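Side-chain contacts in predicted metal-dependent hydrolase of the TIM-barrel fold (Lactobacillus casei, PDB 2QPX), which is of unconfirmed function but is probably a hydrolase of the amidohydrolase family, built on a TIM barrel that holds two zinc ions: residues Asp191-Lys194 / His195-Glu198; Ala146-Gln149 / Ala150-Asn153; Tyr266-His269 / Arg270-Gly273. All coordinates share one frame; numbering follows the deposited sequence. Where two conformers were deposited one is given.

Contact 1: residues Asp191-Lys194 / His195-Glu198; sequences DTWK and HSGE
Ser196 and Trp193 meet where helix 183-196 runs out, and the serine hydroxyl is the centre of the contact. With chi1 at 73°, its OG sits between the backbone N and the carbonyl carbon of its own residue, which turns it back against the preceding turn. There OG donates to Trp193 O at 2.7 Å. The same hydroxyl accepts from Glu198 N over 3.1 Å, nearly straight, closing an ST turn. Serine suits the place because a single short side chain can both donate backward and accept forward. The serine's own N also reaches Trp193 O, at 3.1 Å, but from well above the carbonyl plane, while its bond to Thr192 O is weak.

The indole of Trp193 turns its pyrrole edge toward the departing chain, so that Glu198 O lies near the ring plane, 3.2 Å from NE1; NE1 also hydrogen-bonds Lys199 O. The rest of this buried ring packs on Glu135 and Met138 of helix 130-138, and Lys194 NZ bonds Met138 O. His195, the residue before Ser196, lays a face of its imidazole over Asp191 O, a turn back, which stands 3.1 Å above the ring plane toward the rim and receives His195 N at 2.9 Å.

Gly197 takes the positive phi that ends the helix, a conformation glycine adopts without strain. A water lies within hydrogen-bonding distance of both Trp193 O and Glu198 O, though it has other acceptors to serve as well. At this exposed helix end, one hydroxyl thus works both ways, donating to a carbonyl of the last turn and accepting from an amide of the outgoing chain.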
loop_
_atom_site.group_PDB
_atom_site.type_symbol
_atom_site.label_atom_id
_atom_site.label_comp_id
_atom_site.label_asym_id
_atom_site.label_seq_id
_atom_site.Cartn_x
_atom_site.Cartn_y
_atom_site.Cartn_z
ATOM N N ASP A 191 11.850 -30.289 -20.715
ATOM C CA ASP A 191 13.076 -30.665 -21.424
ATOM C C ASP A 191 14.184 -29.667 -21.133
ATOM O O ASP A 191 15.317 -30.075 -20.919
ATOM C CB ASP A 191 12.835 -30.730 -22.950
ATOM C CG ASP A 191 11.918 -31.848 -23.353
ATOM O OD1 ASP A 191 11.735 -32.803 -22.568
ATOM O OD2 ASP A 191 11.395 -31.803 -24.512
ATOM N N THR A 192 13.890 -28.373 -21.190
ATOM C CA THR A 192 14.884 -27.314 -20.918
ATOM C C THR A 192 15.451 -27.484 -19.496
ATOM O O THR A 192 16.686 -27.396 -19.270
ATOM C CB THR A 192 14.323 -25.950 -21.159
ATOM O OG1 THR A 192 14.041 -25.838 -22.549
ATOM C CG2 THR A 192 15.276 -24.831 -20.727
ATOM N N TRP A 193 14.549 -27.756 -18.554
ATOM C CA TRP A 193 14.932 -28.015 -17.160
ATOM C C TRP A 193 15.851 -29.207 -17.029
ATOM O O TRP A 193 16.966 -29.088 -16.457
ATOM C CB TRP A 193 13.649 -28.180 -16.339
ATOM C CG TRP A 193 13.791 -28.496 -14.895
ATOM C CD1 TRP A 193 14.825 -28.155 -14.060
ATOM C CD2 TRP A 193 12.843 -29.205 -14.095
ATOM N NE1 TRP A 193 14.564 -28.605 -12.789
ATOM C CE2 TRP A 193 13.357 -29.251 -12.774
ATOM C CE3 TRP A 193 11.610 -29.816 -14.362
ATOM C CZ2 TRP A 193 12.669 -29.853 -11.718
ATOM C CZ3 TRP A 193 10.926 -30.435 -13.307
ATOM C CH2 TRP A 193 11.465 -30.458 -11.995
ATOM N N LYS A 194 15.429 -30.323 -17.575
ATOM C CA LYS A 194 16.220 -31.551 -17.592
ATOM C C LYS A 194 17.637 -31.307 -18.168
ATOM O O LYS A 194 18.684 -31.668 -17.548
ATOM C CB LYS A 194 15.433 -32.666 -18.300
ATOM C CG LYS A 194 16.146 -33.994 -18.443
ATOM C CD LYS A 194 16.588 -34.559 -17.123
ATOM C CE LYS A 194 15.605 -35.426 -16.497
ATOM N NZ LYS A 194 16.308 -36.453 -15.609
ATOM N N HIS A 195 17.711 -30.607 -19.289
ATOM C CA HIS A 195 18.983 -30.367 -19.976
ATOM C C HIS A 195 19.878 -29.329 -19.282
ATOM O O HIS A 195 21.092 -29.280 -19.536
ATOM C CB HIS A 195 18.756 -29.869 -21.417
ATOM C CG HIS A 195 18.049 -30.836 -22.306
ATOM N ND1 HIS A 195 17.325 -30.424 -23.419
ATOM C CD2 HIS A 195 17.915 -32.177 -22.236
ATOM C CE1 HIS A 195 16.794 -31.485 -24.001
ATOM N NE2 HIS A 195 17.130 -32.559 -23.300
ATOM N N SER A 196 19.312 -28.489 -18.436
ATOM C CA SER A 196 20.046 -27.411 -17.786
ATOM C C SER A 196 20.993 -27.940 -16.691
ATOM O O SER A 196 21.894 -27.258 -16.286
ATOM C CB SER A 196 19.093 -26.410 -17.139
ATOM O OG SER A 196 18.504 -26.981 -15.965
ATOM N N GLY A 197 20.746 -29.137 -16.199
ATOM C CA GLY A 197 21.496 -29.669 -15.082
ATOM C C GLY A 197 21.142 -29.088 -13.718
ATOM O O GLY A 197 21.690 -29.539 -12.725
ATOM N N GLU A 198 20.268 -28.080 -13.657
ATOM C CA GLU A 198 19.888 -27.458 -12.402
ATOM C C GLU A 198 18.714 -28.210 -11.795
ATOM O O GLU A 198 17.712 -28.419 -12.457
ATOM C CB GLU A 198 19.492 -26.005 -12.645
ATOM C CG GLU A 198 20.590 -25.121 -13.264
ATOM C CD GLU A 198 21.810 -24.955 -12.361
ATOM O OE1 GLU A 198 21.654 -24.943 -11.118
ATOM O OE2 GLU A 198 22.931 -24.830 -12.899
HETATM O O HOH W 1 18.216 -30.486 -14.364
#

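Contact 2: residues Ala146-Gln149 / Ala150-Asn153; sequences AWWQ and AFSN
Trp148 and Phe151 both carry CG anti to the backbone N, as does Trp147. The shared torsion sends the three rings off helix 144-156 beside their own carbonyl carbons, and the spacings of four residues from Trp147 and three from Trp148 put Phe151 next to both tryptophans, in an aromatic cluster. Ser152 differs: its chi1 of 65° swings OG back over the helix toward Trp148 O.

Within the cluster, Trp147 and Phe151 lie side by side and point the same way. Their planes are almost parallel, 2° apart, yet slid so far that the rings barely overlap, with the six-membered ring of Trp147 and the Phe151 ring 5.5 Å apart between centroids. Phe151 CB instead comes over one face of the indole, near its rim. Trp148 meets Phe151 at a slant, planes at 52°, bringing CZ3 to the edge of the phenyl ring, 3.8 Å from Phe151 CD2. On the Trp148 face, Ser152 CB makes a CH-pi contact 4.2 Å from the centroid of the five-membered ring.

Trp148 O is gripped twice by Ser152, by N at 2.8 Å and by OG at 2.7 Å, the two donors arriving from opposite faces of the carbonyl plane. Serine fits here because its buried hydroxyl is satisfied by the helix itself while its CB remains small enough to lie against an indole. On the more polar side, Gln149 and Asn153 run alongside one another, their amide planes nearly parallel.

The indole N-H of Trp147 bonds the carbonyl of Ala134, and Tyr209 meets Trp148 edge-to-face. This is consistent with an amphipathic helix, its aromatic side packed on helices 130-138 and 204-221 and its exposed side carrying Gln149.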
loop_
_atom_site.group_PDB
_atom_site.type_symbol
_atom_site.label_atom_id
_atom_site.label_comp_id
_atom_site.label_asym_id
_atom_site.label_seq_id
_atom_site.Cartn_x
_atom_site.Cartn_y
_atom_site.Cartn_z
ATOM N N ALA A 146 6.565 -39.541 -18.684
ATOM C CA ALA A 146 6.867 -40.484 -17.589
ATOM C C ALA A 146 7.019 -39.708 -16.280
ATOM O O ALA A 146 6.577 -40.180 -15.228
ATOM C CB ALA A 146 8.143 -41.261 -17.866
ATOM N N TRP A 147 7.649 -38.541 -16.340
ATOM C CA TRP A 147 7.773 -37.680 -15.153
ATOM C C TRP A 147 6.387 -37.268 -14.632
ATOM O O TRP A 147 6.078 -37.403 -13.435
ATOM C CB TRP A 147 8.574 -36.438 -15.477
ATOM C CG TRP A 147 8.448 -35.391 -14.399
ATOM C CD1 TRP A 147 9.089 -35.376 -13.198
ATOM C CD2 TRP A 147 7.605 -34.240 -14.426
ATOM N NE1 TRP A 147 8.696 -34.289 -12.449
ATOM C CE2 TRP A 147 7.798 -33.557 -13.195
ATOM C CE3 TRP A 147 6.712 -33.701 -15.366
ATOM C CZ2 TRP A 147 7.112 -32.415 -12.879
ATOM C CZ3 TRP A 147 6.043 -32.553 -15.064
ATOM C CH2 TRP A 147 6.236 -31.917 -13.808
ATOM N N TRP A 148 5.536 -36.774 -15.531
ATOM C CA TRP A 148 4.201 -36.325 -15.147
ATOM C C TRP A 148 3.368 -37.467 -14.559
ATOM O O TRP A 148 2.657 -37.289 -13.550
ATOM C CB TRP A 148 3.469 -35.694 -16.334
ATOM C CG TRP A 148 2.097 -35.251 -15.962
ATOM C CD1 TRP A 148 0.919 -35.792 -16.368
ATOM C CD2 TRP A 148 1.758 -34.205 -15.038
ATOM N NE1 TRP A 148 -0.131 -35.138 -15.782
ATOM C CE2 TRP A 148 0.356 -34.174 -14.944
ATOM C CE3 TRP A 148 2.507 -33.314 -14.270
ATOM C CZ2 TRP A 148 -0.314 -33.240 -14.145
ATOM C CZ3 TRP A 148 1.854 -32.394 -13.490
ATOM C CH2 TRP A 148 0.458 -32.379 -13.407
ATOM N N GLN A 149 3.443 -38.643 -15.160
ATOM C CA GLN A 149 2.695 -39.780 -14.612
ATOM C C GLN A 149 3.130 -40.095 -13.175
ATOM O O GLN A 149 2.291 -40.271 -12.285
ATOM C CB GLN A 149 2.826 -41.021 -15.513
ATOM C CG GLN A 149 2.114 -42.227 -14.946
ATOM C CD GLN A 149 2.236 -43.426 -15.859
ATOM O OE1 GLN A 149 3.085 -44.291 -15.650
ATOM N NE2 GLN A 149 1.419 -43.461 -16.894
ATOM N N ALA A 150 4.440 -40.136 -12.959
ATOM C CA ALA A 150 4.974 -40.490 -11.649
ATOM C C ALA A 150 4.629 -39.410 -10.603
ATOM O O ALA A 150 4.201 -39.714 -9.484
ATOM C CB ALA A 150 6.473 -40.703 -11.715
ATOM N N PHE A 151 4.831 -38.161 -10.992
ATOM C CA PHE A 151 4.613 -37.040 -10.081
ATOM C C PHE A 151 3.130 -36.905 -9.770
ATOM O O PHE A 151 2.754 -36.774 -8.601
ATOM C CB PHE A 151 5.198 -35.754 -10.671
ATOM C CG PHE A 151 4.777 -34.496 -9.948
ATOM C CD1 PHE A 151 5.216 -34.245 -8.659
ATOM C CD2 PHE A 151 3.867 -33.625 -10.504
ATOM C CE1 PHE A 151 4.782 -33.086 -7.981
ATOM C CE2 PHE A 151 3.443 -32.470 -9.824
ATOM C CZ PHE A 151 3.923 -32.203 -8.578
ATOM N N SER A 152 2.284 -36.914 -10.805
ATOM C CA SER A 152 0.858 -36.778 -10.568
ATOM C C SER A 152 0.326 -37.931 -9.711
ATOM O O SER A 152 -0.565 -37.745 -8.878
ATOM C CB SER A 152 0.077 -36.630 -11.916
ATOM O OG SER A 152 0.178 -37.780 -12.702
ATOM N N ASN A 153 0.802 -39.150 -9.939
ATOM C CA ASN A 153 0.386 -40.263 -9.058
ATOM C C ASN A 153 0.761 -39.988 -7.584
ATOM O O ASN A 153 -0.028 -40.247 -6.687
ATOM C CB ASN A 153 1.001 -41.590 -9.495
ATOM C CG ASN A 153 0.317 -42.184 -10.720
ATOM O OD1 ASN A 153 -0.795 -41.791 -11.089
ATOM N ND2 ASN A 153 0.983 -43.169 -11.338
#

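Contact 3: residues Tyr266-His269 / Arg270-Gly273; sequences YPYH and REAG
Tyr268 and Glu271 meet around the first turn of helix 269-278, with Tyr268 at the N-cap position. The backbone bonds come first: Ala272 N reaches Tyr268 O at 3.0 Å, and Gly273 N reaches His269 O, also at 3.0 Å. Alanine and glycine keep this buried turn slim.

The side-chain contact is one of van der Waals and water-mediated kind. Bent at chi2 (79°), the Glu271 chain curls back so that OE1 stands 3.6 Å from Tyr268 CB, near the plane of the ring at its edge, the carboxylate plane almost perpendicular to the phenol. A water donates to Glu271 OE1 (3.1 Å) and to Pro267 O (2.8 Å) and accepts from Arg270 N (3.0 Å), also lying over the centre of the His269 imidazole. Pro267, which follows a cis peptide bond, lays its CG over the centre of the Tyr268 ring.

The polar ends find partners beyond the segments. Tyr268 OH bonds Met238 O and His269 NE2 bonds Glu303. Arg270 NE forms a salt bridge with Glu306 of its own chain and NH1 one with Glu303 of the third subunit; Tyr266 OH bonds Glu306 of the second subunit.

The segment follows His264, a zinc ligand, by two residues. Glu271 reaches the Arg270 amide only through the water; its negative charge near the helix N-terminus would probably be favoured by the helix dipole, while Arg270 and Tyr266 carry polar bonds across subunit boundaries.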
loop_
_atom_site.group_PDB
_atom_site.type_symbol
_atom_site.label_atom_id
_atom_site.label_comp_id
_atom_site.label_asym_id
_atom_site.label_seq_id
_atom_site.Cartn_x
_atom_site.Cartn_y
_atom_site.Cartn_z
ATOM N N TYR A 266 1.875 -10.093 3.244
ATOM C CA TYR A 266 2.560 -8.776 3.344
ATOM C C TYR A 266 3.574 -8.556 2.223
ATOM O O TYR A 266 4.418 -9.445 1.984
ATOM C CB TYR A 266 3.266 -8.723 4.681
ATOM C CG TYR A 266 4.018 -7.425 4.999
ATOM C CD1 TYR A 266 5.339 -7.253 4.594
ATOM C CD2 TYR A 266 3.412 -6.397 5.681
ATOM C CE1 TYR A 266 6.022 -6.069 4.860
ATOM C CE2 TYR A 266 4.090 -5.225 5.994
ATOM C CZ TYR A 266 5.393 -5.073 5.581
ATOM O OH TYR A 266 6.070 -3.916 5.892
ATOM N N PRO A 267 3.576 -7.366 1.569
ATOM C CA PRO A 267 2.801 -6.159 1.852
ATOM C C PRO A 267 1.416 -6.094 1.230
ATOM O O PRO A 267 0.822 -5.038 1.241
ATOM C CB PRO A 267 3.713 -5.050 1.293
ATOM C CG PRO A 267 4.238 -5.676 0.132
ATOM C CD PRO A 267 4.567 -7.107 0.530
ATOM N N TYR A 268 0.941 -7.241 0.712
ATOM C CA TYR A 268 -0.307 -7.331 -0.059
ATOM C C TYR A 268 -1.442 -7.956 0.746
ATOM O O TYR A 268 -2.353 -8.585 0.210
ATOM C CB TYR A 268 -0.068 -8.137 -1.311
ATOM C CG TYR A 268 1.083 -7.678 -2.164
ATOM C CD1 TYR A 268 1.028 -6.499 -2.871
ATOM C CD2 TYR A 268 2.210 -8.475 -2.296
ATOM C CE1 TYR A 268 2.080 -6.088 -3.673
ATOM C CE2 TYR A 268 3.291 -8.069 -3.119
ATOM C CZ TYR A 268 3.210 -6.870 -3.780
ATOM O OH TYR A 268 4.258 -6.455 -4.586
ATOM N N HIS A 269 -1.401 -7.751 2.053
ATOM C CA HIS A 269 -2.443 -8.249 2.945
ATOM C C HIS A 269 -3.821 -7.601 2.739
ATOM O O HIS A 269 -4.823 -8.303 2.895
ATOM C CB HIS A 269 -1.958 -8.180 4.396
ATOM C CG HIS A 269 -1.452 -6.837 4.775
ATOM N ND1 HIS A 269 -0.225 -6.366 4.361
ATOM C CD2 HIS A 269 -2.070 -5.806 5.415
ATOM C CE1 HIS A 269 -0.097 -5.109 4.768
ATOM N NE2 HIS A 269 -1.198 -4.755 5.432
ATOM N N ARG A 270 -3.911 -6.336 2.332
ATOM C CA ARG A 270 -5.225 -5.763 2.008
ATOM C C ARG A 270 -5.786 -6.464 0.766
ATOM O O ARG A 270 -6.963 -6.702 0.642
ATOM C CB ARG A 270 -5.180 -4.243 1.784
ATOM C CG ARG A 270 -5.148 -3.406 3.064
ATOM C CD ARG A 270 -5.118 -1.875 2.790
ATOM N NE ARG A 270 -5.466 -1.088 4.000
ATOM C CZ ARG A 270 -5.043 0.146 4.266
ATOM N NH1 ARG A 270 -4.136 0.742 3.500
ATOM N NH2 ARG A 270 -5.482 0.771 5.342
ATOM N N GLU A 271 -4.921 -6.775 -0.174
ATOM C CA GLU A 271 -5.340 -7.445 -1.400
ATOM C C GLU A 271 -5.848 -8.841 -1.065
ATOM O O GLU A 271 -6.888 -9.266 -1.583
ATOM C CB GLU A 271 -4.199 -7.469 -2.444
ATOM C CG GLU A 271 -3.838 -6.137 -3.095
ATOM C CD GLU A 271 -2.981 -5.206 -2.271
ATOM O OE1 GLU A 271 -2.584 -5.501 -1.135
ATOM O OE2 GLU A 271 -2.696 -4.105 -2.813
ATOM N N ALA A 272 -5.126 -9.566 -0.213
ATOM C CA ALA A 272 -5.530 -10.903 0.189
ATOM C C ALA A 272 -6.880 -10.886 0.897
ATOM O O ALA A 272 -7.715 -11.703 0.605
ATOM C CB ALA A 272 -4.461 -11.537 1.113
ATOM N N GLY A 273 -7.098 -9.939 1.806
ATOM C CA GLY A 273 -8.364 -9.840 2.519
ATOM C C GLY A 273 -9.517 -9.478 1.608
ATOM O O GLY A 273 -10.628 -10.004 1.755
HETATM O O HOH W 2 -1.849 -4.317 1.579
#

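Overall arrangement
Contact 1 is a surface feature at the C-terminal end of helix 183-196, and contact 2 lies partly buried in the middle of helix 144-156. Contact 3, also partly buried, opens helix 269-278, with the side chain of Pro267 about 12 Å from a zinc ion. Contacts 1 and 2 are neighbours, their centres about 17 Å apart, and both pack on helix 130-138; the centres of contacts 1 and 3 are about 35 Å apart. The chemistry follows position. A helix end meets its polar groups with a hydroxyl and a water, a helix middle spends its side chains on aromatic packing, and a helix start combines a water-bridged carboxylate with outside partners, some in other subunits.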